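Local coordinates for transcriptional regulator (Streptococcus dysgalactiae, PDB 4YV9), which probably binds DNA and controls transcription in response to SHP peptide pheromones during quorum sensing, and is inhibited by cyclic peptide compounds, at residues T164-M167 / V168-A172; I189-L192 / I193-D197; Y229-G232 / Y233-L236; G243-D246 / M247-A250. All coordinates share one frame; numbering follows the deposited sequence.

Interaction 1: residues T164-M167 / V168-A172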
loop_
_atom_site.group_PDB
_atom_site.type_symbol
_atom_site.label_atom_id
_atom_site.label_comp_id
_atom_site.label_asym_id
_atom_site.label_seq_id
_atom_site.Cartn_x
_atom_site.Cartn_y
_atom_site.Cartn_z
ATOM N N THR B 164 -21.488 -3.906 2.540
ATOM C CA THR B 164 -20.316 -4.401 1.834
ATOM C C THR B 164 -20.413 -4.056 0.344
ATOM O O THR B 164 -19.426 -3.608 -0.252
ATOM C CB THR B 164 -20.145 -5.925 2.021
ATOM O OG1 THR B 164 -20.046 -6.227 3.421
ATOM C CG2 THR B 164 -18.879 -6.408 1.318
ATOM N N LYS B 165 -21.601 -4.248 -0.242
ATOM C CA LYS B 165 -21.856 -3.886 -1.640
ATOM C C LYS B 165 -21.578 -2.401 -1.881
ATOM O O LYS B 165 -20.975 -2.033 -2.885
ATOM C CB LYS B 165 -23.302 -4.205 -2.054
ATOM C CG LYS B 165 -23.574 -5.670 -2.371
ATOM C CD LYS B 165 -24.995 -5.888 -2.906
ATOM C CE LYS B 165 -25.169 -5.279 -4.282
ATOM N NZ LYS B 165 -26.537 -5.504 -4.837
ATOM N N GLU B 166 -22.037 -1.554 -0.966
ATOM C CA GLU B 166 -21.771 -0.125 -1.063
ATOM C C GLU B 166 -20.274 0.142 -1.066
ATOM O O GLU B 166 -19.775 0.874 -1.921
ATOM C CB GLU B 166 -22.446 0.632 0.081
ATOM C CG GLU B 166 -23.953 0.729 -0.064
ATOM C CD GLU B 166 -24.372 1.151 -1.457
ATOM O OE1 GLU B 166 -24.027 2.276 -1.882
ATOM O OE2 GLU B 166 -25.038 0.346 -2.138
HETATM N N MSE B 167 -19.556 -0.483 -0.138
HETATM C CA MSE B 167 -18.124 -0.245 0.024
HETATM C C MSE B 167 -17.290 -0.680 -1.180
HETATM O O MSE B 167 -16.415 0.065 -1.629
HETATM C CB MSE B 167 -17.608 -0.960 1.268
HETATM C CG MSE B 167 -16.095 -0.979 1.379
HETATM SE SE MSE B 167 -15.560 -2.178 2.851
HETATM C CE MSE B 167 -16.142 -3.866 2.061
ATOM N N VAL B 168 -17.564 -1.874 -1.707
ATOM C CA VAL B 168 -16.788 -2.380 -2.839
ATOM C C VAL B 168 -17.013 -1.574 -4.119
ATOM O O VAL B 168 -16.153 -1.551 -5.000
ATOM C CB VAL B 168 -17.098 -3.865 -3.135
ATOM C CG1 VAL B 168 -16.574 -4.730 -2.049
ATOM C CG2 VAL B 168 -18.586 -4.089 -3.309
ATOM N N THR B 169 -18.154 -0.902 -4.220
ATOM C CA THR B 169 -18.454 -0.138 -5.423
ATOM C C THR B 169 -18.161 1.360 -5.272
ATOM O O THR B 169 -18.210 2.112 -6.254
ATOM C CB THR B 169 -19.932 -0.335 -5.854
ATOM O OG1 THR B 169 -20.810 0.084 -4.803
ATOM C CG2 THR B 169 -20.205 -1.804 -6.168
ATOM N N SER B 170 -17.800 1.781 -4.066
ATOM C CA SER B 170 -17.619 3.198 -3.784
ATOM C C SER B 170 -16.353 3.552 -3.009
ATOM O O SER B 170 -16.314 4.584 -2.354
ATOM C CB SER B 170 -18.824 3.720 -2.999
ATOM O OG SER B 170 -20.037 3.224 -3.538
ATOM N N PHE B 171 -15.323 2.719 -3.051
ATOM C CA PHE B 171 -14.107 3.072 -2.323
ATOM C C PHE B 171 -13.144 3.723 -3.295
ATOM O O PHE B 171 -13.231 3.509 -4.504
ATOM C CB PHE B 171 -13.456 1.855 -1.662
ATOM C CG PHE B 171 -12.750 0.954 -2.627
ATOM C CD1 PHE B 171 -13.452 -0.014 -3.332
ATOM C CD2 PHE B 171 -11.385 1.084 -2.845
ATOM C CE1 PHE B 171 -12.798 -0.835 -4.242
ATOM C CE2 PHE B 171 -10.736 0.268 -3.736
ATOM C CZ PHE B 171 -11.436 -0.691 -4.444
ATOM N N ALA B 172 -12.215 4.511 -2.772
ATOM C CA ALA B 172 -11.264 5.186 -3.648
ATOM C C ALA B 172 -9.852 4.662 -3.445
ATOM O O ALA B 172 -9.402 4.498 -2.309
ATOM C CB ALA B 172 -11.308 6.686 -3.419
#

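Interaction 2: residues I189-L192 / I193-D197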
loop_
_atom_site.group_PDB
_atom_site.type_symbol
_atom_site.label_atom_id
_atom_site.label_comp_id
_atom_site.label_asym_id
_atom_site.label_seq_id
_atom_site.Cartn_x
_atom_site.Cartn_y
_atom_site.Cartn_z
ATOM N N ILE B 189 -13.919 -10.595 1.585
ATOM C CA ILE B 189 -13.691 -11.995 1.930
ATOM C C ILE B 189 -14.353 -12.348 3.272
ATOM O O ILE B 189 -14.968 -13.408 3.403
ATOM C CB ILE B 189 -12.181 -12.316 1.968
ATOM C CG1 ILE B 189 -11.593 -12.201 0.552
ATOM C CG2 ILE B 189 -11.938 -13.720 2.549
ATOM C CD1 ILE B 189 -10.090 -12.305 0.486
ATOM N N ASN B 190 -14.243 -11.448 4.248
ATOM C CA ASN B 190 -14.896 -11.613 5.552
ATOM C C ASN B 190 -16.407 -11.786 5.390
ATOM O O ASN B 190 -17.020 -12.629 6.035
ATOM C CB ASN B 190 -14.587 -10.414 6.465
ATOM C CG ASN B 190 -15.101 -10.606 7.897
ATOM O OD1 ASN B 190 -14.638 -11.485 8.620
ATOM N ND2 ASN B 190 -16.043 -9.764 8.313
ATOM N N CYS B 191 -17.010 -10.996 4.510
ATOM C CA CYS B 191 -18.441 -11.130 4.286
ATOM C C CYS B 191 -18.758 -12.445 3.583
ATOM O O CYS B 191 -19.761 -13.090 3.890
ATOM C CB CYS B 191 -18.989 -9.959 3.466
ATOM S SG CYS B 191 -20.794 -9.832 3.547
ATOM N N LEU B 192 -17.904 -12.828 2.637
ATOM C CA LEU B 192 -18.073 -14.083 1.910
ATOM C C LEU B 192 -18.072 -15.273 2.869
ATOM O O LEU B 192 -18.856 -16.205 2.719
ATOM C CB LEU B 192 -16.970 -14.244 0.857
ATOM C CG LEU B 192 -16.888 -15.600 0.144
ATOM C CD1 LEU B 192 -18.222 -15.980 -0.509
ATOM C CD2 LEU B 192 -15.767 -15.625 -0.884
ATOM N N ILE B 193 -17.196 -15.225 3.862
ATOM C CA ILE B 193 -17.148 -16.272 4.891
ATOM C C ILE B 193 -18.497 -16.432 5.608
ATOM O O ILE B 193 -18.994 -17.553 5.779
ATOM C CB ILE B 193 -16.022 -15.976 5.914
ATOM C CG1 ILE B 193 -14.676 -16.378 5.319
ATOM C CG2 ILE B 193 -16.253 -16.714 7.227
ATOM C CD1 ILE B 193 -13.477 -15.748 6.018
ATOM N N ILE B 194 -19.095 -15.310 5.998
ATOM C CA ILE B 194 -20.386 -15.311 6.682
ATOM C C ILE B 194 -21.503 -15.786 5.759
ATOM O O ILE B 194 -22.393 -16.534 6.168
ATOM C CB ILE B 194 -20.722 -13.906 7.220
ATOM C CG1 ILE B 194 -19.625 -13.436 8.173
ATOM C CG2 ILE B 194 -22.066 -13.903 7.918
ATOM C CD1 ILE B 194 -19.858 -12.059 8.747
ATOM N N SER B 195 -21.439 -15.358 4.505
ATOM C CA SER B 195 -22.444 -15.715 3.516
ATOM C C SER B 195 -22.459 -17.210 3.263
ATOM O O SER B 195 -23.523 -17.814 3.104
ATOM C CB SER B 195 -22.189 -14.966 2.207
ATOM O OG SER B 195 -22.472 -13.592 2.375
ATOM N N ILE B 196 -21.274 -17.803 3.218
ATOM C CA ILE B 196 -21.172 -19.246 3.076
ATOM C C ILE B 196 -21.734 -19.941 4.321
ATOM O O ILE B 196 -22.564 -20.845 4.205
ATOM C CB ILE B 196 -19.721 -19.685 2.832
ATOM C CG1 ILE B 196 -19.216 -19.128 1.506
ATOM C CG2 ILE B 196 -19.631 -21.200 2.789
ATOM C CD1 ILE B 196 -17.711 -19.193 1.369
ATOM N N ASP B 197 -21.295 -19.495 5.500
ATOM C CA ASP B 197 -21.753 -20.050 6.779
ATOM C C ASP B 197 -23.267 -20.097 6.875
ATOM O O ASP B 197 -23.839 -21.089 7.303
ATOM C CB ASP B 197 -21.215 -19.232 7.957
ATOM C CG ASP B 197 -19.749 -19.501 8.246
ATOM O OD1 ASP B 197 -19.248 -20.575 7.845
ATOM O OD2 ASP B 197 -19.102 -18.637 8.883
#

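Interaction 3: residues Y229-G232 / Y233-L236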
loop_
_atom_site.group_PDB
_atom_site.type_symbol
_atom_site.label_atom_id
_atom_site.label_comp_id
_atom_site.label_asym_id
_atom_site.label_seq_id
_atom_site.Cartn_x
_atom_site.Cartn_y
_atom_site.Cartn_z
ATOM N N TYR B 229 -8.864 -20.651 0.148
ATOM C CA TYR B 229 -9.451 -21.502 1.177
ATOM C C TYR B 229 -10.964 -21.331 1.213
ATOM O O TYR B 229 -11.699 -22.296 1.191
ATOM C CB TYR B 229 -8.860 -21.191 2.552
ATOM C CG TYR B 229 -9.365 -22.140 3.618
ATOM C CD1 TYR B 229 -10.579 -21.910 4.263
ATOM C CD2 TYR B 229 -8.635 -23.263 3.977
ATOM C CE1 TYR B 229 -11.047 -22.764 5.234
ATOM C CE2 TYR B 229 -9.097 -24.120 4.951
ATOM C CZ TYR B 229 -10.307 -23.866 5.571
ATOM O OH TYR B 229 -10.775 -24.720 6.533
ATOM N N VAL B 230 -11.401 -20.078 1.237
ATOM C CA VAL B 230 -12.791 -19.728 1.479
ATOM C C VAL B 230 -13.669 -20.129 0.303
ATOM O O VAL B 230 -14.774 -20.657 0.473
ATOM C CB VAL B 230 -12.914 -18.206 1.742
ATOM C CG1 VAL B 230 -14.372 -17.765 1.715
ATOM C CG2 VAL B 230 -12.239 -17.844 3.075
ATOM N N HIS B 231 -13.162 -19.878 -0.898
ATOM C CA HIS B 231 -13.852 -20.277 -2.114
ATOM C C HIS B 231 -13.930 -21.806 -2.197
ATOM O O HIS B 231 -14.949 -22.362 -2.600
ATOM C CB HIS B 231 -13.138 -19.689 -3.335
ATOM C CG HIS B 231 -13.880 -19.876 -4.618
ATOM N ND1 HIS B 231 -13.261 -19.827 -5.849
ATOM C CD2 HIS B 231 -15.191 -20.110 -4.867
ATOM C CE1 HIS B 231 -14.157 -20.031 -6.799
ATOM N NE2 HIS B 231 -15.336 -20.202 -6.230
ATOM N N GLY B 232 -12.856 -22.483 -1.796
ATOM C CA GLY B 232 -12.864 -23.935 -1.741
ATOM C C GLY B 232 -13.952 -24.396 -0.793
ATOM O O GLY B 232 -14.657 -25.377 -1.055
ATOM N N TYR B 233 -14.096 -23.662 0.307
ATOM C CA TYR B 233 -15.118 -23.942 1.314
ATOM C C TYR B 233 -16.518 -23.768 0.722
ATOM O O TYR B 233 -17.418 -24.582 0.961
ATOM C CB TYR B 233 -14.902 -23.031 2.527
ATOM C CG TYR B 233 -15.943 -23.106 3.624
ATOM C CD1 TYR B 233 -16.393 -24.325 4.116
ATOM C CD2 TYR B 233 -16.447 -21.940 4.196
ATOM C CE1 TYR B 233 -17.336 -24.382 5.133
ATOM C CE2 TYR B 233 -17.381 -21.986 5.212
ATOM C CZ TYR B 233 -17.825 -23.205 5.673
ATOM O OH TYR B 233 -18.760 -23.236 6.679
ATOM N N TYR B 234 -16.688 -22.716 -0.069
ATOM C CA TYR B 234 -17.923 -22.502 -0.817
ATOM C C TYR B 234 -18.180 -23.645 -1.790
ATOM O O TYR B 234 -19.307 -24.114 -1.916
ATOM C CB TYR B 234 -17.860 -21.169 -1.565
ATOM C CG TYR B 234 -18.884 -21.002 -2.664
ATOM C CD1 TYR B 234 -20.174 -20.588 -2.375
ATOM C CD2 TYR B 234 -18.549 -21.238 -3.990
ATOM C CE1 TYR B 234 -21.100 -20.415 -3.367
ATOM C CE2 TYR B 234 -19.475 -21.066 -5.000
ATOM C CZ TYR B 234 -20.751 -20.654 -4.682
ATOM O OH TYR B 234 -21.685 -20.483 -5.675
ATOM N N LYS B 235 -17.127 -24.086 -2.476
ATOM C CA LYS B 235 -17.229 -25.187 -3.430
ATOM C C LYS B 235 -17.643 -26.473 -2.729
ATOM O O LYS B 235 -18.491 -27.224 -3.228
ATOM C CB LYS B 235 -15.903 -25.405 -4.162
ATOM C CG LYS B 235 -15.511 -24.301 -5.123
ATOM C CD LYS B 235 -14.227 -24.664 -5.847
ATOM C CE LYS B 235 -13.570 -23.440 -6.456
ATOM N NZ LYS B 235 -12.315 -23.794 -7.174
ATOM N N LEU B 236 -17.031 -26.723 -1.574
ATOM C CA LEU B 236 -17.349 -27.904 -0.786
ATOM C C LEU B 236 -18.820 -27.915 -0.396
ATOM O O LEU B 236 -19.509 -28.912 -0.597
ATOM C CB LEU B 236 -16.475 -27.976 0.468
ATOM C CG LEU B 236 -16.814 -29.134 1.410
ATOM C CD1 LEU B 236 -16.817 -30.454 0.655
ATOM C CD2 LEU B 236 -15.838 -29.189 2.571
#

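Interaction 4: residues G243-D246 / M247-A250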
loop_
_atom_site.group_PDB
_atom_site.type_symbol
_atom_site.label_atom_id
_atom_site.label_comp_id
_atom_site.label_asym_id
_atom_site.label_seq_id
_atom_site.Cartn_x
_atom_site.Cartn_y
_atom_site.Cartn_z
ATOM N N GLY B 243 -13.033 -28.645 -3.851
ATOM C CA GLY B 243 -13.033 -27.639 -2.800
ATOM C C GLY B 243 -12.092 -27.983 -1.663
ATOM O O GLY B 243 -11.402 -27.108 -1.126
ATOM N N LYS B 244 -12.067 -29.267 -1.298
ATOM C CA LYS B 244 -11.172 -29.757 -0.257
ATOM C C LYS B 244 -9.724 -29.678 -0.727
ATOM O O LYS B 244 -8.836 -29.395 0.060
ATOM C CB LYS B 244 -11.505 -31.208 0.143
ATOM C CG LYS B 244 -12.870 -31.415 0.792
ATOM C CD LYS B 244 -13.108 -32.904 1.116
ATOM C CE LYS B 244 -14.482 -33.138 1.743
ATOM N NZ LYS B 244 -14.763 -34.577 2.053
ATOM N N ASP B 245 -9.479 -29.950 -2.007
ATOM C CA ASP B 245 -8.129 -29.799 -2.541
ATOM C C ASP B 245 -7.678 -28.341 -2.420
ATOM O O ASP B 245 -6.555 -28.056 -2.005
ATOM C CB ASP B 245 -8.059 -30.252 -3.997
ATOM C CG ASP B 245 -8.381 -31.723 -4.171
ATOM O OD1 ASP B 245 -8.169 -32.502 -3.211
ATOM O OD2 ASP B 245 -8.848 -32.100 -5.271
ATOM N N ASP B 246 -8.562 -27.418 -2.772
ATOM C CA ASP B 246 -8.239 -25.996 -2.653
ATOM C C ASP B 246 -7.893 -25.611 -1.214
ATOM O O ASP B 246 -6.905 -24.908 -0.973
ATOM C CB ASP B 246 -9.393 -25.140 -3.160
ATOM C CG ASP B 246 -9.594 -25.271 -4.660
ATOM O OD1 ASP B 246 -8.723 -25.873 -5.332
ATOM O OD2 ASP B 246 -10.615 -24.762 -5.165
HETATM N N MSE B 247 -8.686 -26.091 -0.257
HETATM C CA MSE B 247 -8.451 -25.763 1.144
HETATM C C MSE B 247 -7.125 -26.347 1.621
HETATM O O MSE B 247 -6.373 -25.682 2.346
HETATM C CB MSE B 247 -9.606 -26.263 2.022
HETATM C CG MSE B 247 -10.910 -25.494 1.817
HETATM SE SE MSE B 247 -12.508 -26.440 2.470
HETATM C CE MSE B 247 -12.716 -25.565 4.180
ATOM N N ARG B 248 -6.831 -27.585 1.221
ATOM C CA ARG B 248 -5.564 -28.204 1.620
ATOM C C ARG B 248 -4.359 -27.469 1.006
ATOM O O ARG B 248 -3.315 -27.358 1.639
ATOM C CB ARG B 248 -5.541 -29.683 1.245
ATOM C CG ARG B 248 -6.155 -30.568 2.322
ATOM C CD ARG B 248 -6.223 -32.028 1.891
ATOM N NE ARG B 248 -6.860 -32.155 0.583
ATOM C CZ ARG B 248 -7.526 -33.229 0.176
ATOM N NH1 ARG B 248 -7.646 -34.286 0.973
ATOM N NH2 ARG B 248 -8.073 -33.244 -1.032
ATOM N N GLN B 249 -4.509 -26.968 -0.221
ATOM C CA GLN B 249 -3.454 -26.166 -0.851
ATOM C C GLN B 249 -3.195 -24.868 -0.082
ATOM O O GLN B 249 -2.042 -24.480 0.144
ATOM C CB GLN B 249 -3.818 -25.853 -2.309
ATOM C CG GLN B 249 -3.774 -27.087 -3.218
ATOM C CD GLN B 249 -4.326 -26.800 -4.596
ATOM O OE1 GLN B 249 -4.692 -25.672 -4.890
ATOM N NE2 GLN B 249 -4.385 -27.816 -5.444
ATOM N N ALA B 250 -4.267 -24.204 0.335
ATOM C CA ALA B 250 -4.126 -22.980 1.122
ATOM C C ALA B 250 -3.393 -23.266 2.421
ATOM O O ALA B 250 -2.539 -22.484 2.826
ATOM C CB ALA B 250 -5.483 -22.351 1.404
#

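Interaction 1: residues T164-M167 / V168-A172
Val-168 begins a turn in which backbone carbonyls of residues 164-167 receive both amides and side-chain hydroxyls. Its N donates to Thr-164 O at 2.9 Å, nearly straight at hydrogen (166°). One methyl, CG2, lies 3.2 Å from Lys-165 O and as near to Thr-164 O, pressing the isopropyl group onto the preceding turn. The other, CG1, comes within 4.2 Å of CE of Met-167, here selenomethionine; its chain bends at the last torsion (chi3 67°), which turns the methyl carbon CE toward Val-168. At Thr-169 the hydroxyl looks back over the backbone, with OG1 2.9 Å from Lys-165 O and 3.2 Å from Glu-166 O. Its single proton can serve one of these two carbonyls at a time, and its amide makes only weak bonds to the same pair. Residues 164-168 belong to helix 157-169 of the TPR-like C-terminal domain of Rgg regulators, which the chain leaves as a loop through Phe-171, and Val-168 packs onto Val-184 and Ser-188 of the next helix, 179-197. Ser-170 follows with a side-chain bond, OG to Glu-166 O at 2.9 Å, while its N approaches Met-167 O at 3.3 Å from above the carbonyl plane. Phe-171 turns a ring edge to Met-167 O, CD1 at 3.4 Å; the same side chain touches Val-184 and Leu-214.

Interaction 2: residues I189-L192 / I193-D197
Leu-192 and Ile-196, one turn apart, make the closer of two apolar contacts between residues 189-192 and 193-197. Their CD1 methyls meet at 3.8 Å, and Ile-196 CG1 also rests 3.2 Å from Leu-192 O because it lies on the backbone N side of its own residue (chi1 -64°). The second contact is thinner: Ile-189 CG2 is 4.3 Å from Ile-193 CD1. Both pairs sit on helix 179-197, a helix of the TPR-like repeat domain. Leu-192 faces Val-230 of helix 221-236 and Ile-211 of helix 201-215, whereas Ile-189, Asn-190 and Ile-193 pack against a modified side chain of the bound peptide, so this turn contributes to the wall of its binding site. Among the polar contacts, Ile-193 N bonds to Ile-189 O, Ser-195 N to Cys-191 O and Ile-196 N to Leu-192 O, each at 2.9 Å. Ile-194 N reaches Asn-190 O only weakly. The Ser-195 hydroxyl also approaches the Cys-191 carbonyl, OG to Cys-191 O 3.1 Å, but it has a stronger partner in the Tyr-157 hydroxyl on helix 157-169, and the one proton may go elsewhere.

Interaction 3: residues Y229-G232 / Y233-L236
Four successive i to i+4 bonds, from the amides of Tyr-233, Tyr-234, Lys-235 and Leu-236 to the carbonyls of Tyr-229, Val-230, His-231 and Gly-232, give this part of helix 221-236 regular alpha-helical geometry. The helix is one element of the TPR-like repeat domain, and aromatic residues project from it in several directions. Tyr-229 and Tyr-233 lean toward helices 242-256 and 260-273, where each meets the His-269 ring edge-to-face; Tyr-234 packs on Phe-201 and Ile-208 of helix 201-215. Within the turn, the His-231 ring carries the side-chain contacts. With CG turned opposite the backbone N (chi1 -172°), the imidazole can be reached by both Tyr-234 and Lys-235. Tyr-234 CD2 lies at the edge of the His-231 ring, near its plane, 3.6 Å from His-231 CD2. The two planes differ by 26° and the centroids of the His-231 and Tyr-234 rings are 5.9 Å apart, so neither ring lies over the other. Lys-235 meets the imidazole with CE alone. Extended beyond CG, its chain first passes 3.2 Å from His-231 O at CG and then brings its last methylene over one face, a CH-pi contact. The ammonium group goes past the ring to a salt bridge with Asp-246, which leaves CE, rather than the charge, over the imidazole: CE stands 3.6 Å from the ring centroid and 16° off the ring normal.

Interaction 4: residues G243-D246 / M247-A250
Gly-243 meets Met-247 through its carbonyl, the first of four successive i to i+4 bonds in this piece of helix 242-256. The helix belongs to the TPR-like repeat domain and packs against helices 221-236 and 260-273. Gly-243 O accepts Met-247 N at 3.0 Å, and CG of that selenomethionine, on the backbone N side of its residue, lies 3.4 Å from the same oxygen before its selenium end leads away toward Tyr-229 and Tyr-233. Lys-244 comes next. Its carbonyl takes the Arg-248 amide, and its CB sits over one face of the Arg-248 guanidinium, 4.2 Å from NH2. The rest of the lysine chain runs on extended toward Leu-236 and Tyr-270. The carboxylate of Asp-245 meets the same guanidinium at its edge. The two side chains lie next to each other and point the same way, their planar groups nearly coplanar at 14°, and OD1 and NH2 form a salt bridge. The arginine chain bends at chi3 (-51°), which turns its charged end back toward the aspartate. The modelled OD1 to NH2 separation of 2.3 Å is too short to be taken at face value, so the exact length is doubtful. Asp-245 O also lies 3.2 Å from Gln-249 CG; Gln-249 itself packs on Tyr-256 of the second subunit. Asp-246, its carboxylate engaged by Lys-235, runs beside Gln-249 with amide and carboxylate planes 47° apart, and the nearest oxygens, Asp-246 OD1 and Gln-249 OE1, are 4.1 Å from each other.

Overall arrangement
The four turns lie in series inside the TPR-like C-terminal domain, each on or at the end of a different helix. Interactions 1 and 2, centres about 16 Å apart, join where Thr-164 OG1, itself hydrogen-bonded to Leu-160 O, packs on Cys-191 SG at 3.7 Å. Interaction 2 meets interaction 3, about 10 Å away between centres, through Asp-197 OD1 and Tyr-233 OH, 2.9 Å apart and probably hydrogen-bonded. Interactions 3 and 4 are closest, centres about 8 Å apart, and the salt bridge from Lys-235 NZ to Asp-246 OD2 spans 2.8 Å. Interaction 2 contacts the bound peptide and interaction 4 the second subunit; interactions 1 and 4 stay about 20 Å apart at their nearest atoms.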